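Local coordinates for protein putative phthiocerol dimycocerosate transporter LppX (Mycobacterium tuberculosis, PDB 2BYO) that may carry phthiocerol dimycocerosates from the cell membrane to the outer membrane, in a U-shaped beta half-barrel whose hydrophobic cavity is large enough for one molecule, at residues A23-I28 against Q123-V128; N91-L96 against W100-S105; L181-I186 against S192-Q197. All coordinates share one frame; numbering follows the deposited sequence.

Contact 1. Residues A23-I28 against Q123-V128; sequences ALLAEI and QLLSGV. With HXA (docosa-4,7,10,13,16,19-hexaenoic acid), chain I.
L25 and L125 meet methyl to methyl, CD2 of L25 lying 3.6 Å from CD2 of L125, while the two side chains run past one another in opposite directions. The L25 methyl does most of the touching: it is also 3.8 Å from CB of L125 and reaches CG and CD1 of the same residue, so one methyl of the helix rests along the length of the loop leucine. The second helical partner stands one turn further on. I28 offers its CG2 branch, placed anti to the backbone N (chi1 -62° for CG1), and this methyl comes to 4.0 Å from CD2 of L125. CD2 of L125 is thus shared between L25 and I28, and it also lies 3.9 Å from C19 of the docosahexaenoic acid. The far end of the lipid continues to I28, whose CD1 is 4.0 Å from C21. No hydrogen bond crosses between residues 23-28 and 123-128; the contact is small and purely apolar, and with the fatty-acid chain it forms an apolar end to the hydrophobic pocket of the half-barrel. Q123 borders the same lipid from the loop side, its amide OE1 3.3 Å from C18. Behind these side chains, the backbone bond from I28 N to L24 O keeps the helical turn in shape, and V128 N bonded to L125 O closes a beta turn, close to type II, over L125-V128. Further out, L125 also packs on R29 and L32, so it lies along helix 22-36 over about two turns. L25 and I28 both touch L131 of strand 129-139, and I28 reaches V171 of strand 167-174, which places the helix against the strands near one edge of the sheet, with the loop that leads into strand 129-139 beside it.

Contact 2. Residues N91-L96 against W100-S105; sequences NISVKL and WSNLGS. With MLT (D-malate), chain M; OAA (oxaloacetate ion), chain L.
K95 lies over one face of the W100 indole: its CB sits 3.5 Å from the centroid of the six-membered ring and only 3° off the ring normal, a CH-pi contact. With CG anti to the backbone N (chi1 -169°) and the remaining chain extended, the lysine then runs obliquely over the indole, CD passing 3.8 Å from NE1 of W100, before NZ goes on towards the bound oxaloacetate. The same anion has its O2 at the edge of the indole, 3.5 Å from CH2 of W100. R86 makes a cation-pi contact with W100, and P84 of strand 83-88 touches both K95 and W100.

On the same face of the sheet, S93 OG donates to N102 OD1 (2.5 Å, short as modelled), in the carbonyl plane of the amide. The planes of the N102 and N91 amides are 22° apart, so the N102 amide is hydrogen-bonded at OD1 and stacked on the N91 amide. These pairs belong to an antiparallel beta hairpin, strands 91-96 and 99-105, at the outer end of the half-barrel sheet. Its pairing is interrupted by a classic beta bulge in which L103 and G104 both face I92: L103 N bonds to I92 O at 2.8 Å, whereas G104 N reaches the same oxygen weakly. Beyond the bulge, V94 and S101 exchange two backbone bonds.

V94 points to the other face, where the end of L103 crosses it at about a right angle, V94 CG1 3.6 Å from L103 CD1; C75 touches V94, and Y77 touches L103. At the end of the second strand, S105 OG caps E108 N of helix 106-112, and the bound D-malate approaches G104, its O4 3.3 Å from G104 CA.

Contact 3. Residues L181-I186 against S192-Q197; sequences LVRASI and SIQLTQ. With LNL (alpha-linolenic acid), chain K; HXA (docosa-4,7,10,13,16,19-hexaenoic acid), chain I.
R183 reaches across to both Q194 and T196 on the neighbouring strand. Its CB starts 3.9 Å from L195 O, and CG, anti to the backbone N, passes the same carbonyl at 3.7 Å. CD then meets the amide of Q194, 3.6 Å from NE2. There the chain bends (chi3 -72°), which brings NE to 2.8 Å from T196 OG1 in a hydrogen bond with the acceptor 17° out of the guanidinium plane. At the tip NH2 adds a weak bond to the same hydroxyl, while the Q194 amide stacks on one guanidinium face, offset toward its rim, the planes 8° apart. Q194 NE2 donates to a water at 2.7 Å, which is also weakly linked to S185 OG, consistent with the modelled orientation of the amide.

The opposite face carries A184, I186, I193 and L195 and is lipid-facing: I193 CG2 lies 3.5 Å from C12 of a bound alpha-linolenic acid, and L195 CD1 touches the same chain. At the far end Q197 OE1 is taken by W200 NE1 and a water, but the buried Q197 NE2 finds no polar partner and lies beside the docosahexaenoic acid. Paired backbone bonds at A184-L195 and I186-I193 hold this antiparallel beta hairpin, whose apolar face lines the hydrophobic cavity of the LppX U-shaped half-barrel.

In the fold
From the N terminus, helix 22-36 opens contact 1, which closes only when the loop after helix 106-112 returns to it, just before strand 129-139. Contact 2 is nested inside that long loop, a local hairpin whose strands are joined by the short turn at 97-98; it lies on the opposite side of the chain's centre, the two centres about 33 Å apart. Contact 3 follows in series, another short hairpin, close to the middle of the molecule. Contacts 2 and 3 belong to the same antiparallel sheet, at its edge and near its middle, whereas contact 1 ties the N-terminal helix to the loop leading into the other edge strand. Contacts 1 and 3 share the docosahexaenoic acid.

Contact 1. Residues A23-I28 against Q123-V128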
loop_
_atom_site.group_PDB
_atom_site.type_symbol
_atom_site.label_atom_id
_atom_site.label_comp_id
_atom_site.label_asym_id
_atom_site.label_seq_id
_atom_site.Cartn_x
_atom_site.Cartn_y
_atom_site.Cartn_z
ATOM N N ALA A 23 17.460 -14.622 -4.701
ATOM C CA ALA A 23 16.274 -15.441 -4.961
ATOM C C ALA A 23 15.039 -14.790 -4.327
ATOM O O ALA A 23 13.999 -14.672 -4.967
ATOM C CB ALA A 23 16.477 -16.859 -4.455
ATOM N N LEU A 24 15.172 -14.299 -3.095
ATOM C CA LEU A 24 14.050 -13.630 -2.429
ATOM C C LEU A 24 13.715 -12.282 -3.068
ATOM O O LEU A 24 12.556 -11.907 -3.167
ATOM C CB LEU A 24 14.320 -13.443 -0.944
ATOM C CG LEU A 24 14.612 -14.739 -0.198
ATOM C CD1 LEU A 24 14.817 -14.449 1.272
ATOM C CD2 LEU A 24 13.489 -15.735 -0.405
ATOM N N LEU A 25 14.733 -11.564 -3.511
ATOM C CA LEU A 25 14.511 -10.323 -4.234
ATOM C C LEU A 25 13.772 -10.577 -5.546
ATOM O O LEU A 25 12.901 -9.801 -5.930
ATOM C CB LEU A 25 15.839 -9.604 -4.523
ATOM C CG LEU A 25 16.052 -8.248 -3.851
ATOM C CD1 LEU A 25 17.193 -7.538 -4.564
ATOM C CD2 LEU A 25 14.796 -7.383 -3.853
ATOM N N ALA A 26 14.141 -11.656 -6.230
ATOM C CA ALA A 26 13.522 -12.018 -7.490
ATOM C C ALA A 26 12.035 -12.282 -7.289
ATOM O O ALA A 26 11.212 -11.846 -8.092
ATOM C CB ALA A 26 14.206 -13.234 -8.084
ATOM N N GLU A 27 11.699 -13.000 -6.217
ATOM C CA GLU A 27 10.312 -13.317 -5.912
ATOM C C GLU A 27 9.517 -12.059 -5.592
ATOM O O GLU A 27 8.370 -11.936 -6.013
ATOM C CB GLU A 27 10.224 -14.319 -4.759
ATOM C CG GLU A 27 8.811 -14.797 -4.411
ATOM C CD GLU A 27 8.157 -15.619 -5.515
ATOM O OE1 GLU A 27 7.023 -16.097 -5.305
ATOM O OE2 GLU A 27 8.762 -15.800 -6.589
ATOM N N ILE A 28 10.115 -11.118 -4.861
ATOM C CA ILE A 28 9.431 -9.842 -4.604
ATOM C C ILE A 28 9.228 -9.055 -5.912
ATOM O O ILE A 28 8.167 -8.462 -6.126
ATOM C CB ILE A 28 10.184 -8.962 -3.589
ATOM C CG1 ILE A 28 10.274 -9.667 -2.231
ATOM C CG2 ILE A 28 9.476 -7.604 -3.436
ATOM C CD1 ILE A 28 11.290 -9.051 -1.307
ATOM N N GLN A 123 10.509 0.639 -5.489
ATOM C CA GLN A 123 11.424 1.383 -4.633
ATOM C C GLN A 123 12.807 0.841 -4.942
ATOM O O GLN A 123 12.915 -0.210 -5.586
ATOM C CB GLN A 123 11.087 1.142 -3.157
ATOM C CG GLN A 123 11.107 -0.336 -2.729
ATOM C CD GLN A 123 10.983 -0.504 -1.227
ATOM O OE1 GLN A 123 9.945 -0.196 -0.638
ATOM N NE2 GLN A 123 12.045 -0.994 -0.598
ATOM N N LEU A 124 13.865 1.511 -4.498
ATOM C CA LEU A 124 15.182 0.903 -4.628
ATOM C C LEU A 124 15.175 -0.359 -3.758
ATOM O O LEU A 124 15.484 -0.326 -2.562
ATOM C CB LEU A 124 16.321 1.872 -4.287
ATOM C CG LEU A 124 16.541 3.048 -5.263
ATOM C CD1 LEU A 124 18.005 3.504 -5.240
ATOM C CD2 LEU A 124 16.124 2.728 -6.709
ATOM N N LEU A 125 14.753 -1.454 -4.396
ATOM C CA LEU A 125 14.678 -2.784 -3.796
ATOM C C LEU A 125 16.055 -3.279 -3.400
ATOM O O LEU A 125 16.187 -4.045 -2.457
ATOM C CB LEU A 125 14.040 -3.788 -4.768
ATOM C CG LEU A 125 12.561 -4.119 -4.592
ATOM C CD1 LEU A 125 12.116 -5.006 -5.733
ATOM C CD2 LEU A 125 12.307 -4.805 -3.257
ATOM N N SER A 126 17.076 -2.881 -4.153
ATOM C CA SER A 126 18.421 -2.846 -3.602
ATOM C C SER A 126 18.367 -1.673 -2.637
ATOM O O SER A 126 17.815 -0.625 -2.961
ATOM C CB SER A 126 19.477 -2.627 -4.682
ATOM O OG SER A 126 20.783 -2.736 -4.139
ATOM N N GLY A 127 18.921 -1.851 -1.449
ATOM C CA GLY A 127 18.645 -0.946 -0.343
ATOM C C GLY A 127 17.871 -1.742 0.677
ATOM O O GLY A 127 18.111 -1.616 1.874
ATOM N N VAL A 128 16.944 -2.573 0.198
ATOM C CA VAL A 128 16.287 -3.546 1.064
ATOM C C VAL A 128 17.344 -4.555 1.522
ATOM O O VAL A 128 18.079 -5.118 0.705
ATOM C CB VAL A 128 15.115 -4.277 0.372
ATOM C CG1 VAL A 128 14.521 -5.344 1.288
ATOM C CG2 VAL A 128 14.042 -3.285 -0.032
HETATM C C1 HXA I . 2.656 1.460 -10.925
HETATM O O1 HXA I . 2.975 2.197 -11.890
HETATM O O2 HXA I . 3.412 1.251 -9.950
HETATM C C2 HXA I . 1.298 0.789 -10.961
HETATM C C3 HXA I . 0.600 0.851 -9.599
HETATM C C4 HXA I . -0.925 0.914 -9.751
HETATM C C5 HXA I . -1.640 -0.346 -9.254
HETATM C C6 HXA I . -2.420 -0.113 -7.955
HETATM C C7 HXA I . -1.860 -0.916 -6.789
HETATM C C8 HXA I . -2.087 -0.199 -5.464
HETATM C C9 HXA I . -1.545 -1.024 -4.295
HETATM C C10 HXA I . -0.266 -0.446 -3.686
HETATM C C11 HXA I . 1.013 -1.066 -4.257
HETATM C C12 HXA I . 1.686 -2.042 -3.289
HETATM C C13 HXA I . 2.646 -1.348 -2.316
HETATM C C14 HXA I . 4.124 -1.564 -2.665
HETATM C C15 HXA I . 4.877 -2.290 -1.548
HETATM C C16 HXA I . 6.367 -2.369 -1.866
HETATM C C17 HXA I . 7.069 -3.469 -1.077
HETATM C C18 HXA I . 8.548 -3.125 -0.872
HETATM C C19 HXA I . 9.416 -4.356 -0.624
HETATM C C20 HXA I . 9.394 -4.773 0.843
HETATM C C21 HXA I . 10.305 -5.973 1.099
HETATM C C22 HXA I . 9.940 -6.754 2.348
#

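Contact 2. Residues N91-L96 against W100-S105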
loop_
_atom_site.group_PDB
_atom_site.type_symbol
_atom_site.label_atom_id
_atom_site.label_comp_id
_atom_site.label_asym_id
_atom_site.label_seq_id
_atom_site.Cartn_x
_atom_site.Cartn_y
_atom_site.Cartn_z
ATOM N N ASN A 91 -6.556 14.991 -7.581
ATOM C CA ASN A 91 -7.063 15.232 -6.233
ATOM C C ASN A 91 -7.356 13.980 -5.424
ATOM O O ASN A 91 -7.968 13.042 -5.918
ATOM C CB ASN A 91 -8.314 16.090 -6.308
ATOM C CG ASN A 91 -8.047 17.430 -6.942
ATOM O OD1 ASN A 91 -7.023 18.063 -6.670
ATOM N ND2 ASN A 91 -8.950 17.866 -7.812
ATOM N N ILE A 92 -6.902 13.996 -4.176
ATOM C CA ILE A 92 -7.273 13.019 -3.156
ATOM C C ILE A 92 -8.274 13.728 -2.256
ATOM O O ILE A 92 -7.946 14.764 -1.680
ATOM C CB ILE A 92 -6.042 12.591 -2.326
ATOM C CG1 ILE A 92 -5.011 11.891 -3.229
ATOM C CG2 ILE A 92 -6.444 11.688 -1.168
ATOM C CD1 ILE A 92 -3.628 11.760 -2.593
ATOM N N SER A 93 -9.483 13.180 -2.148
ATOM C CA SER A 93 -10.606 13.850 -1.478
ATOM C C SER A 93 -11.395 12.923 -0.541
ATOM O O SER A 93 -11.419 11.704 -0.729
ATOM C CB SER A 93 -11.571 14.401 -2.523
ATOM O OG SER A 93 -10.939 15.343 -3.379
ATOM N N VAL A 94 -12.030 13.530 0.464
ATOM C CA VAL A 94 -12.957 12.856 1.384
ATOM C C VAL A 94 -14.232 13.699 1.514
ATOM O O VAL A 94 -14.199 14.909 1.327
ATOM C CB VAL A 94 -12.360 12.613 2.803
ATOM C CG1 VAL A 94 -11.207 11.646 2.739
ATOM C CG2 VAL A 94 -11.917 13.914 3.460
ATOM N N LYS A 95 -15.350 13.037 1.805
ATOM C CA LYS A 95 -16.647 13.691 1.949
ATOM C C LYS A 95 -17.024 13.746 3.427
ATOM O O LYS A 95 -17.140 12.712 4.102
ATOM C CB LYS A 95 -17.721 12.945 1.156
ATOM C CG LYS A 95 -19.051 13.686 1.011
ATOM C CD LYS A 95 -20.075 12.826 0.277
ATOM C CE LYS A 95 -21.360 13.587 0.042
ATOM N NZ LYS A 95 -22.380 12.759 -0.666
ATOM N N LEU A 96 -17.188 14.963 3.924
ATOM C CA LEU A 96 -17.647 15.203 5.282
ATOM C C LEU A 96 -18.986 15.911 5.228
ATOM O O LEU A 96 -19.115 17.028 4.706
ATOM C CB LEU A 96 -16.641 16.035 6.050
ATOM C CG LEU A 96 -15.273 15.391 6.221
ATOM C CD1 LEU A 96 -14.324 16.421 6.808
ATOM C CD2 LEU A 96 -15.365 14.167 7.104
ATOM N N TRP A 100 -17.385 17.609 -0.122
ATOM C CA TRP A 100 -16.076 17.058 -0.461
ATOM C C TRP A 100 -14.970 18.049 -0.121
ATOM O O TRP A 100 -15.100 19.219 -0.399
ATOM C CB TRP A 100 -16.022 16.733 -1.958
ATOM C CG TRP A 100 -16.815 15.527 -2.288
ATOM C CD1 TRP A 100 -18.083 15.482 -2.798
ATOM C CD2 TRP A 100 -16.403 14.175 -2.107
ATOM N NE1 TRP A 100 -18.477 14.173 -2.952
ATOM C CE2 TRP A 100 -17.465 13.354 -2.529
ATOM C CE3 TRP A 100 -15.232 13.575 -1.630
ATOM C CZ2 TRP A 100 -17.388 11.970 -2.495
ATOM C CZ3 TRP A 100 -15.159 12.207 -1.590
ATOM C CH2 TRP A 100 -16.228 11.413 -2.021
ATOM N N SER A 101 -13.888 17.571 0.486
ATOM C CA SER A 101 -12.692 18.384 0.652
ATOM C C SER A 101 -11.466 17.604 0.181
ATOM O O SER A 101 -11.411 16.384 0.304
ATOM C CB SER A 101 -12.525 18.826 2.105
ATOM O OG SER A 101 -12.385 17.707 2.948
ATOM N N ASN A 102 -10.498 18.334 -0.365
ATOM C CA ASN A 102 -9.246 17.769 -0.852
ATOM C C ASN A 102 -8.225 17.655 0.273
ATOM O O ASN A 102 -7.892 18.650 0.907
ATOM C CB ASN A 102 -8.672 18.657 -1.964
ATOM C CG ASN A 102 -9.570 18.718 -3.197
ATOM O OD1 ASN A 102 -10.198 17.731 -3.573
ATOM N ND2 ASN A 102 -9.621 19.876 -3.834
ATOM N N LEU A 103 -7.734 16.442 0.517
ATOM C CA LEU A 103 -6.676 16.208 1.512
ATOM C C LEU A 103 -5.296 16.392 0.905
ATOM O O LEU A 103 -4.321 16.708 1.604
ATOM C CB LEU A 103 -6.778 14.800 2.097
ATOM C CG LEU A 103 -8.055 14.465 2.867
ATOM C CD1 LEU A 103 -7.940 13.079 3.449
ATOM C CD2 LEU A 103 -8.322 15.480 3.962
ATOM N N GLY A 104 -5.196 16.178 -0.396
ATOM C CA GLY A 104 -3.919 16.284 -1.037
ATOM C C GLY A 104 -3.989 16.154 -2.529
ATOM O O GLY A 104 -5.054 15.932 -3.106
ATOM N N SER A 105 -2.821 16.306 -3.132
ATOM C CA SER A 105 -2.645 16.278 -4.564
ATOM C C SER A 105 -1.603 15.224 -4.889
ATOM O O SER A 105 -0.568 15.146 -4.229
ATOM C CB SER A 105 -2.177 17.649 -5.054
ATOM O OG SER A 105 -1.340 17.528 -6.189
HETATM C C1 MLT M . -2.536 20.208 -1.178
HETATM O O1 MLT M . -1.992 19.558 -2.092
HETATM O O2 MLT M . -3.671 20.699 -1.381
HETATM C C2 MLT M . -1.847 20.377 0.151
HETATM O O3 MLT M . -0.448 20.557 0.010
HETATM C C3 MLT M . -2.177 19.188 1.053
HETATM C C4 MLT M . -1.233 18.015 0.896
HETATM O O4 MLT M . -0.935 17.543 -0.236
HETATM O O5 MLT M . -0.750 17.485 1.929
HETATM O O1 OAA L . -17.122 7.142 -2.515
HETATM O O2 OAA L . -17.332 8.748 -3.951
HETATM O O4 OAA L . -21.482 7.258 -2.615
HETATM O O5 OAA L . -21.300 7.779 -4.730
HETATM O O3 OAA L . -20.869 10.095 -2.460
HETATM C C1 OAA L . -17.764 8.133 -2.949
HETATM C C2 OAA L . -19.017 8.607 -2.236
HETATM C C3 OAA L . -20.129 9.114 -3.151
HETATM C C4 OAA L . -21.019 7.988 -3.521
#

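Contact 3. Residues L181-I186 against S192-Q197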
loop_
_atom_site.group_PDB
_atom_site.type_symbol
_atom_site.label_atom_id
_atom_site.label_comp_id
_atom_site.label_asym_id
_atom_site.label_seq_id
_atom_site.Cartn_x
_atom_site.Cartn_y
_atom_site.Cartn_z
ATOM N N LEU A 181 0.637 -9.616 -4.881
ATOM C CA LEU A 181 1.077 -9.066 -3.610
ATOM C C LEU A 181 -0.154 -8.991 -2.707
ATOM O O LEU A 181 -0.841 -7.959 -2.658
ATOM C CB LEU A 181 1.719 -7.689 -3.815
ATOM C CG LEU A 181 2.335 -7.050 -2.561
ATOM C CD1 LEU A 181 3.428 -7.929 -1.932
ATOM C CD2 LEU A 181 2.919 -5.677 -2.914
ATOM N N VAL A 182 -0.455 -10.094 -2.026
ATOM C CA VAL A 182 -1.697 -10.198 -1.243
ATOM C C VAL A 182 -1.670 -9.188 -0.089
ATOM O O VAL A 182 -2.661 -8.502 0.189
ATOM C CB VAL A 182 -1.916 -11.638 -0.712
ATOM C CG1 VAL A 182 -3.195 -11.726 0.124
ATOM C CG2 VAL A 182 -1.974 -12.623 -1.861
ATOM N N ARG A 183 -0.513 -9.073 0.552
ATOM C CA ARG A 183 -0.350 -8.143 1.643
ATOM C C ARG A 183 1.080 -7.599 1.725
ATOM O O ARG A 183 2.060 -8.266 1.344
ATOM C CB ARG A 183 -0.768 -8.827 2.955
ATOM C CG ARG A 183 -0.722 -7.965 4.220
ATOM C CD ARG A 183 -1.390 -8.686 5.392
ATOM N NE ARG A 183 -2.843 -8.731 5.223
ATOM C CZ ARG A 183 -3.673 -9.428 5.992
ATOM N NH1 ARG A 183 -3.211 -10.180 6.982
ATOM N NH2 ARG A 183 -4.981 -9.383 5.759
ATOM N N ALA A 184 1.170 -6.367 2.218
ATOM C CA ALA A 184 2.434 -5.722 2.516
ATOM C C ALA A 184 2.245 -4.881 3.760
ATOM O O ALA A 184 1.222 -4.220 3.920
ATOM C CB ALA A 184 2.865 -4.861 1.351
ATOM N N SER A 185 3.219 -4.906 4.652
ATOM C CA SER A 185 3.126 -4.105 5.849
ATOM C C SER A 185 4.494 -3.591 6.299
ATOM O O SER A 185 5.533 -4.161 5.965
ATOM C CB SER A 185 2.419 -4.880 6.971
ATOM O OG SER A 185 3.273 -5.817 7.577
ATOM N N ILE A 186 4.460 -2.489 7.036
ATOM C CA ILE A 186 5.652 -1.852 7.541
ATOM C C ILE A 186 5.393 -1.462 8.990
ATOM O O ILE A 186 4.306 -0.992 9.341
ATOM C CB ILE A 186 6.082 -0.644 6.665
ATOM C CG1 ILE A 186 7.423 -0.079 7.144
ATOM C CG2 ILE A 186 5.010 0.443 6.630
ATOM C CD1 ILE A 186 8.035 0.915 6.179
ATOM N N SER A 192 2.004 1.012 12.592
ATOM C CA SER A 192 2.217 0.156 11.436
ATOM C C SER A 192 1.155 0.420 10.391
ATOM O O SER A 192 0.070 0.916 10.704
ATOM C CB SER A 192 2.191 -1.319 11.845
ATOM O OG SER A 192 0.912 -1.653 12.352
ATOM N N ILE A 193 1.503 0.113 9.146
ATOM C CA ILE A 193 0.588 0.237 8.014
ATOM C C ILE A 193 0.554 -1.107 7.315
ATOM O O ILE A 193 1.598 -1.722 7.072
ATOM C CB ILE A 193 1.029 1.319 7.010
ATOM C CG1 ILE A 193 1.225 2.660 7.711
ATOM C CG2 ILE A 193 -0.007 1.461 5.883
ATOM C CD1 ILE A 193 1.860 3.746 6.840
ATOM N N GLN A 194 -0.654 -1.565 7.008
ATOM C CA GLN A 194 -0.850 -2.829 6.337
ATOM C C GLN A 194 -1.733 -2.596 5.124
ATOM O O GLN A 194 -2.769 -1.929 5.218
ATOM C CB GLN A 194 -1.554 -3.792 7.265
ATOM C CG GLN A 194 -1.864 -5.143 6.631
ATOM C CD GLN A 194 -2.775 -5.943 7.515
ATOM O OE1 GLN A 194 -3.999 -5.788 7.458
ATOM N NE2 GLN A 194 -2.189 -6.757 8.384
ATOM N N LEU A 195 -1.321 -3.150 3.997
ATOM C CA LEU A 195 -2.057 -3.000 2.761
ATOM C C LEU A 195 -2.356 -4.373 2.202
ATOM O O LEU A 195 -1.448 -5.154 1.932
ATOM C CB LEU A 195 -1.237 -2.172 1.779
ATOM C CG LEU A 195 -2.028 -1.730 0.562
ATOM C CD1 LEU A 195 -1.581 -0.344 0.137
ATOM C CD2 LEU A 195 -1.911 -2.744 -0.589
ATOM N N THR A 196 -3.637 -4.666 2.043
ATOM C CA THR A 196 -4.082 -5.954 1.559
ATOM C C THR A 196 -4.809 -5.768 0.219
ATOM O O THR A 196 -5.750 -4.972 0.115
ATOM C CB THR A 196 -4.988 -6.626 2.616
ATOM O OG1 THR A 196 -4.258 -6.745 3.848
ATOM C CG2 THR A 196 -5.455 -8.019 2.168
ATOM N N GLN A 197 -4.347 -6.495 -0.806
ATOM C CA GLN A 197 -4.978 -6.475 -2.131
ATOM C C GLN A 197 -5.964 -7.635 -2.311
ATOM O O GLN A 197 -5.780 -8.727 -1.755
ATOM C CB GLN A 197 -3.924 -6.578 -3.244
ATOM C CG GLN A 197 -2.937 -5.420 -3.331
ATOM C CD GLN A 197 -1.929 -5.587 -4.458
ATOM O OE1 GLN A 197 -2.098 -6.422 -5.353
ATOM N NE2 GLN A 197 -0.880 -4.778 -4.426
HETATM O O1 LNL K . -2.352 7.622 -3.684
HETATM C C1 LNL K . -3.524 7.191 -3.562
HETATM O O2 LNL K . -4.166 7.316 -2.493
HETATM C C2 LNL K . -4.194 6.523 -4.749
HETATM C C3 LNL K . -4.102 5.003 -4.679
HETATM C C4 LNL K . -5.153 4.391 -3.745
HETATM C C5 LNL K . -4.607 3.784 -2.443
HETATM C C6 LNL K . -3.360 2.899 -2.614
HETATM C C7 LNL K . -2.554 2.825 -1.315
HETATM C C8 LNL K . -1.501 3.932 -1.191
HETATM C C9 LNL K . -0.256 3.465 -0.431
HETATM C C10 LNL K . -0.117 4.075 0.963
HETATM C C11 LNL K . -0.629 3.097 2.001
HETATM C C12 LNL K . 0.058 2.023 2.415
HETATM C C13 LNL K . 1.442 1.656 1.911
HETATM C C14 LNL K . 1.733 0.170 2.119
HETATM C C15 LNL K . 2.416 -0.151 3.450
HETATM C C16 LNL K . 3.429 -1.287 3.304
HETATM C C17 LNL K . 4.720 -0.829 2.621
HETATM C C18 LNL K . 5.793 -1.901 2.596
HETATM C C1 HXA I . 2.656 1.460 -10.925
HETATM O O1 HXA I . 2.975 2.197 -11.890
HETATM O O2 HXA I . 3.412 1.251 -9.950
HETATM C C2 HXA I . 1.298 0.789 -10.961
HETATM C C3 HXA I . 0.600 0.851 -9.599
HETATM C C4 HXA I . -0.925 0.914 -9.751
HETATM C C5 HXA I . -1.640 -0.346 -9.254
HETATM C C6 HXA I . -2.420 -0.113 -7.955
HETATM C C7 HXA I . -1.860 -0.916 -6.789
HETATM C C8 HXA I . -2.087 -0.199 -5.464
HETATM C C9 HXA I . -1.545 -1.024 -4.295
HETATM C C10 HXA I . -0.266 -0.446 -3.686
HETATM C C11 HXA I . 1.013 -1.066 -4.257
HETATM C C12 HXA I . 1.686 -2.042 -3.289
HETATM C C13 HXA I . 2.646 -1.348 -2.316
HETATM C C14 HXA I . 4.124 -1.564 -2.665
HETATM C C15 HXA I . 4.877 -2.290 -1.548
HETATM C C16 HXA I . 6.367 -2.369 -1.866
HETATM C C17 HXA I . 7.069 -3.469 -1.077
HETATM C C18 HXA I . 8.548 -3.125 -0.872
HETATM C C19 HXA I . 9.416 -4.356 -0.624
HETATM C C20 HXA I . 9.394 -4.773 0.843
HETATM C C21 HXA I . 10.305 -5.973 1.099
HETATM C C22 HXA I . 9.940 -6.754 2.348
HETATM O O HOH W 1 -0.431 -7.892 -6.883
HETATM O O HOH W 2 -0.614 -5.712 -0.912
HETATM O O HOH W 3 0.473 -6.955 9.025
#